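Local coordinates for protein ketol-acid reductoisomerase (uncultured archaeon GZfos26G2, PDB 4XDY) that catalyses the magnesium-dependent alkyl migration and NADH-dependent reduction of (S)-2-acetolactate to (R)-2,3-dihydroxy-isovalerate in branched-chain amino acid biosynthesis, at residues K17-Q31 / I71-L85. Sequence-based numbering, arbitrary orientation.
Sequences KTIAVMGYGAQGDAQ and IDKAAEKGDVVHILL. With NAI (1,4-dihydronicotinamide adenine dinucleotide), chain E.
Thr18 O is gripped by two backbone amides: Val80 N lies in its carbonyl plane at 3.1 Å, while Asp79 N, at 2.8 Å, is tilted 21° from that plane. Asp79 OD2 takes Thr18 N through its anti lone pair, 2.8 Å away and nearly straight (174° at the hydrogen). Asp79 CG, anti to the carbonyl carbon (chi1 -62°) and beside the backbone N, lets OD2 reach Thr18 N. Replacing Asp79 by alanine is likely to leave Thr18 N without this acceptor, though both amides would still hold Thr18 O. Ala20 N to Val80 O, His82 N to Ala20 O and Met22 N to His82 O continue a parallel ladder. Met22 is bent at chi2 and slides its CE between helix 71-77 and the sheet, 3.6 Å from both Ala75 CB and Val81 CG1. On the other face, Leu84 CG sits 3.8 Å above the centre of the His82 ring, and Leu84 CD1 reaches Gly28 CA at 3.6 Å. The glycine-rich Rossmann turn leads into helix 26-37, whose first-turn Gln27 N donates to NAI O2N at 3.0 Å. Strand 18-22 lies between strands 41-50 and 80-83; helix 71-77 meets Ala20 and Met22, helix 26-37 the opposite face, with Val21 and His82.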
# COMPACT_ATOMS: atom_id res chain seq x y z
N LYS A 17 14.88 -21.35 27.54
CA LYS A 17 13.72 -22.03 27.01
C LYS A 17 14.01 -22.33 25.54
O LYS A 17 14.69 -21.57 24.85
CB LYS A 17 12.48 -21.17 27.19
CG LYS A 17 11.86 -21.43 28.54
CD LYS A 17 10.72 -20.52 28.83
CE LYS A 17 10.25 -20.70 30.26
NZ LYS A 17 9.43 -21.90 30.48
N THR A 18 13.52 -23.48 25.13
CA THR A 18 13.52 -23.87 23.72
C THR A 18 12.08 -23.67 23.17
O THR A 18 11.09 -24.11 23.78
CB THR A 18 13.91 -25.35 23.64
OG1 THR A 18 15.28 -25.44 24.06
CG2 THR A 18 13.76 -25.88 22.20
N ILE A 19 12.05 -23.03 22.03
CA ILE A 19 10.79 -22.83 21.28
C ILE A 19 10.76 -23.83 20.11
O ILE A 19 11.66 -23.78 19.22
CB ILE A 19 10.71 -21.42 20.65
CG1 ILE A 19 11.17 -20.28 21.59
CG2 ILE A 19 9.30 -21.22 19.99
CD1 ILE A 19 10.38 -20.23 22.81
N ALA A 20 9.75 -24.67 20.12
CA ALA A 20 9.46 -25.57 19.00
C ALA A 20 8.47 -24.88 18.07
O ALA A 20 7.33 -24.69 18.44
CB ALA A 20 8.89 -26.86 19.50
N VAL A 21 8.96 -24.48 16.92
CA VAL A 21 8.10 -23.82 15.89
C VAL A 21 7.57 -24.89 14.97
O VAL A 21 8.36 -25.50 14.25
CB VAL A 21 8.86 -22.74 15.14
CG1 VAL A 21 8.03 -22.21 13.95
CG2 VAL A 21 9.25 -21.58 16.08
N MET A 22 6.25 -25.13 15.03
CA MET A 22 5.58 -26.09 14.20
C MET A 22 5.11 -25.43 12.89
O MET A 22 4.23 -24.60 12.91
CB MET A 22 4.42 -26.72 14.90
CG MET A 22 4.68 -27.16 16.36
SD MET A 22 6.06 -28.32 16.38
CE MET A 22 5.71 -29.12 17.94
N GLY A 23 5.62 -25.91 11.77
CA GLY A 23 5.37 -25.28 10.46
C GLY A 23 6.33 -24.24 10.07
O GLY A 23 6.36 -23.18 10.68
N TYR A 24 7.10 -24.44 9.00
CA TYR A 24 8.02 -23.47 8.54
C TYR A 24 7.54 -22.81 7.27
O TYR A 24 8.26 -22.87 6.29
CB TYR A 24 9.42 -24.15 8.29
CG TYR A 24 10.63 -23.30 8.17
CD1 TYR A 24 11.26 -22.76 9.27
CD2 TYR A 24 11.26 -23.11 6.94
CE1 TYR A 24 12.40 -21.99 9.18
CE2 TYR A 24 12.42 -22.34 6.82
CZ TYR A 24 13.02 -21.81 7.97
OH TYR A 24 14.14 -21.03 7.92
N GLY A 25 6.41 -22.10 7.32
CA GLY A 25 5.83 -21.39 6.18
C GLY A 25 5.97 -19.90 6.41
O GLY A 25 6.99 -19.43 6.91
N ALA A 26 4.98 -19.10 5.98
CA ALA A 26 5.22 -17.63 5.95
C ALA A 26 5.60 -17.15 7.36
O ALA A 26 6.57 -16.40 7.54
CB ALA A 26 3.93 -16.93 5.51
N GLN A 27 4.81 -17.56 8.35
CA GLN A 27 5.05 -17.15 9.73
C GLN A 27 6.18 -17.96 10.43
O GLN A 27 7.00 -17.37 11.11
CB GLN A 27 3.77 -17.18 10.55
CG GLN A 27 2.83 -15.99 10.27
CD GLN A 27 3.41 -14.62 10.53
OE1 GLN A 27 3.08 -13.63 9.83
NE2 GLN A 27 4.25 -14.54 11.50
N GLY A 28 6.20 -19.27 10.28
CA GLY A 28 7.19 -20.11 10.96
C GLY A 28 8.59 -19.74 10.51
O GLY A 28 9.52 -19.66 11.33
N ASP A 29 8.77 -19.53 9.20
CA ASP A 29 10.07 -19.13 8.64
C ASP A 29 10.51 -17.76 9.21
O ASP A 29 11.61 -17.62 9.84
CB ASP A 29 10.03 -19.23 7.09
CG ASP A 29 11.36 -18.98 6.41
OD1 ASP A 29 12.29 -18.31 6.97
OD2 ASP A 29 11.49 -19.35 5.23
N ALA A 30 9.62 -16.75 9.14
CA ALA A 30 9.95 -15.44 9.70
C ALA A 30 10.22 -15.52 11.18
O ALA A 30 11.25 -14.96 11.65
CB ALA A 30 8.79 -14.48 9.45
N GLN A 31 9.32 -16.14 11.92
CA GLN A 31 9.40 -16.10 13.39
C GLN A 31 10.63 -16.92 13.88
O GLN A 31 11.39 -16.46 14.76
CB GLN A 31 8.15 -16.55 14.07
CG GLN A 31 7.02 -15.57 13.79
CD GLN A 31 5.76 -15.75 14.65
OE1 GLN A 31 4.62 -15.60 14.18
NE2 GLN A 31 5.96 -16.14 15.83
N ILE A 71 7.01 -33.39 13.98
CA ILE A 71 6.25 -32.57 14.94
C ILE A 71 6.21 -33.20 16.34
O ILE A 71 6.39 -32.48 17.35
CB ILE A 71 4.82 -32.23 14.40
CG1 ILE A 71 4.97 -31.34 13.15
CG2 ILE A 71 3.94 -31.62 15.48
CD1 ILE A 71 3.70 -31.07 12.39
N ASP A 72 5.93 -34.50 16.43
CA ASP A 72 5.93 -35.14 17.76
C ASP A 72 7.24 -34.99 18.57
O ASP A 72 7.20 -34.63 19.76
CB ASP A 72 5.43 -36.56 17.70
CG ASP A 72 6.35 -37.51 16.95
OD1 ASP A 72 7.36 -37.09 16.32
OD2 ASP A 72 6.02 -38.70 17.03
N LYS A 73 8.37 -35.19 17.92
CA LYS A 73 9.68 -35.02 18.61
C LYS A 73 9.97 -33.55 18.91
O LYS A 73 10.61 -33.22 19.88
CB LYS A 73 10.88 -35.53 17.77
CG LYS A 73 10.85 -36.97 17.27
CD LYS A 73 10.26 -37.90 18.30
CE LYS A 73 10.53 -39.36 17.93
NZ LYS A 73 10.30 -40.16 19.16
N ALA A 74 9.54 -32.66 18.04
CA ALA A 74 9.70 -31.25 18.29
C ALA A 74 8.89 -30.80 19.49
O ALA A 74 9.37 -29.99 20.29
CB ALA A 74 9.32 -30.45 17.05
N ALA A 75 7.70 -31.33 19.65
CA ALA A 75 6.82 -30.96 20.73
C ALA A 75 7.41 -31.44 22.07
O ALA A 75 7.25 -30.80 23.09
CB ALA A 75 5.49 -31.57 20.59
N GLU A 76 8.02 -32.60 22.03
CA GLU A 76 8.73 -33.17 23.19
C GLU A 76 9.83 -32.24 23.65
O GLU A 76 9.95 -31.95 24.83
CB GLU A 76 9.29 -34.57 22.82
CG GLU A 76 9.68 -35.40 24.03
CD GLU A 76 9.76 -36.90 23.74
OE1 GLU A 76 9.51 -37.38 22.59
OE2 GLU A 76 10.06 -37.60 24.72
N LYS A 77 10.58 -31.68 22.73
CA LYS A 77 11.69 -30.91 23.05
C LYS A 77 11.35 -29.45 23.43
O LYS A 77 12.11 -28.75 24.08
CB LYS A 77 12.58 -30.98 21.82
CG LYS A 77 13.85 -30.22 21.99
CD LYS A 77 15.01 -30.76 21.17
CE LYS A 77 16.19 -29.81 21.44
NZ LYS A 77 17.47 -30.34 20.95
N GLY A 78 10.24 -28.93 22.93
CA GLY A 78 9.99 -27.52 23.16
C GLY A 78 9.40 -27.26 24.55
O GLY A 78 8.49 -27.93 24.98
N ASP A 79 9.90 -26.20 25.17
CA ASP A 79 9.23 -25.65 26.35
C ASP A 79 8.00 -24.82 25.92
O ASP A 79 7.03 -24.72 26.66
CB ASP A 79 10.21 -24.74 27.07
CG ASP A 79 11.44 -25.49 27.56
OD1 ASP A 79 11.20 -26.48 28.24
OD2 ASP A 79 12.58 -25.18 27.15
N VAL A 80 8.14 -24.18 24.75
CA VAL A 80 7.03 -23.48 24.07
C VAL A 80 6.77 -24.24 22.77
O VAL A 80 7.68 -24.47 22.02
CB VAL A 80 7.35 -22.00 23.78
CG1 VAL A 80 6.13 -21.32 23.13
CG2 VAL A 80 7.68 -21.27 25.07
N VAL A 81 5.52 -24.66 22.59
CA VAL A 81 5.13 -25.38 21.37
C VAL A 81 4.27 -24.39 20.55
O VAL A 81 3.17 -24.10 20.95
CB VAL A 81 4.35 -26.63 21.69
CG1 VAL A 81 3.85 -27.31 20.41
CG2 VAL A 81 5.24 -27.64 22.45
N HIS A 82 4.89 -23.83 19.53
CA HIS A 82 4.32 -22.65 18.88
C HIS A 82 3.79 -23.09 17.51
O HIS A 82 4.59 -23.44 16.62
CB HIS A 82 5.40 -21.62 18.74
CG HIS A 82 4.96 -20.32 18.15
ND1 HIS A 82 3.66 -19.90 18.16
CD2 HIS A 82 5.67 -19.32 17.58
CE1 HIS A 82 3.58 -18.70 17.62
NE2 HIS A 82 4.77 -18.33 17.24
N ILE A 83 2.47 -23.08 17.39
CA ILE A 83 1.74 -23.71 16.27
C ILE A 83 1.63 -22.67 15.15
O ILE A 83 0.85 -21.73 15.27
CB ILE A 83 0.42 -24.29 16.72
CG1 ILE A 83 0.68 -25.48 17.68
CG2 ILE A 83 -0.36 -24.86 15.52
CD1 ILE A 83 -0.53 -26.04 18.33
N LEU A 84 2.46 -22.85 14.12
CA LEU A 84 2.45 -21.98 12.93
C LEU A 84 2.16 -22.81 11.65
O LEU A 84 2.66 -22.53 10.60
CB LEU A 84 3.69 -21.13 12.84
CG LEU A 84 3.92 -20.11 13.95
CD1 LEU A 84 5.24 -19.38 13.84
CD2 LEU A 84 2.76 -19.12 14.03
N LEU A 85 1.25 -23.76 11.83
CA LEU A 85 0.67 -24.51 10.77
C LEU A 85 -0.59 -23.78 10.26
O LEU A 85 -1.20 -23.01 10.97
CB LEU A 85 0.31 -25.89 11.29
CG LEU A 85 1.49 -26.78 11.69
CD1 LEU A 85 1.03 -27.89 12.61
CD2 LEU A 85 2.17 -27.36 10.50
PA NAI E . 1.45 -21.91 6.09
O1A NAI E . 0.18 -22.07 5.25
O2A NAI E . 2.59 -21.14 5.56
O5B NAI E . 1.80 -23.39 6.63
C5B NAI E . 3.03 -23.62 7.38
C4B NAI E . 3.64 -24.97 6.91
O4B NAI E . 2.72 -25.97 7.34
C3B NAI E . 3.81 -25.21 5.38
O3B NAI E . 4.96 -24.49 4.95
C2B NAI E . 3.89 -26.72 5.31
O2B NAI E . 5.26 -27.11 5.47
C1B NAI E . 3.05 -27.14 6.55
N9A NAI E . 1.81 -27.77 6.15
C8A NAI E . 0.95 -27.25 5.17
N7A NAI E . -0.09 -28.05 5.03
C5A NAI E . 0.10 -29.10 5.88
C6A NAI E . -0.62 -30.32 6.19
N6A NAI E . -1.77 -30.63 5.57
N1A NAI E . -0.16 -31.15 7.16
C2A NAI E . 1.01 -30.89 7.79
N3A NAI E . 1.74 -29.81 7.58
C4A NAI E . 1.34 -28.89 6.63
O3 NAI E . 0.95 -21.21 7.54
PN NAI E . 0.95 -19.56 7.80
O1N NAI E . 0.17 -18.86 6.69
O2N NAI E . 2.35 -19.19 8.04
O5D NAI E . -0.03 -19.59 9.04
C5D NAI E . 0.50 -20.01 10.34
C4D NAI E . -0.35 -19.40 11.52
O4D NAI E . -0.00 -18.00 11.49
C3D NAI E . -1.86 -19.44 11.34
O3D NAI E . -2.50 -19.58 12.62
C2D NAI E . -2.24 -18.07 10.72
O2D NAI E . -3.59 -17.64 10.92
C1D NAI E . -1.23 -17.18 11.41
N1N NAI E . -0.85 -15.91 10.78
C2N NAI E . -0.37 -15.94 9.52
C3N NAI E . 0.02 -14.80 8.91
C7N NAI E . 0.62 -14.88 7.61
O7N NAI E . 0.50 -15.82 6.76
N7N NAI E . 1.56 -13.98 7.42
C4N NAI E . -0.07 -13.56 9.64
C5N NAI E . -0.37 -13.64 11.04
C6N NAI E . -0.79 -14.83 11.55
O HOH W 1 7.25 -22.31 28.67
O HOH W 2 4.30 -20.99 9.05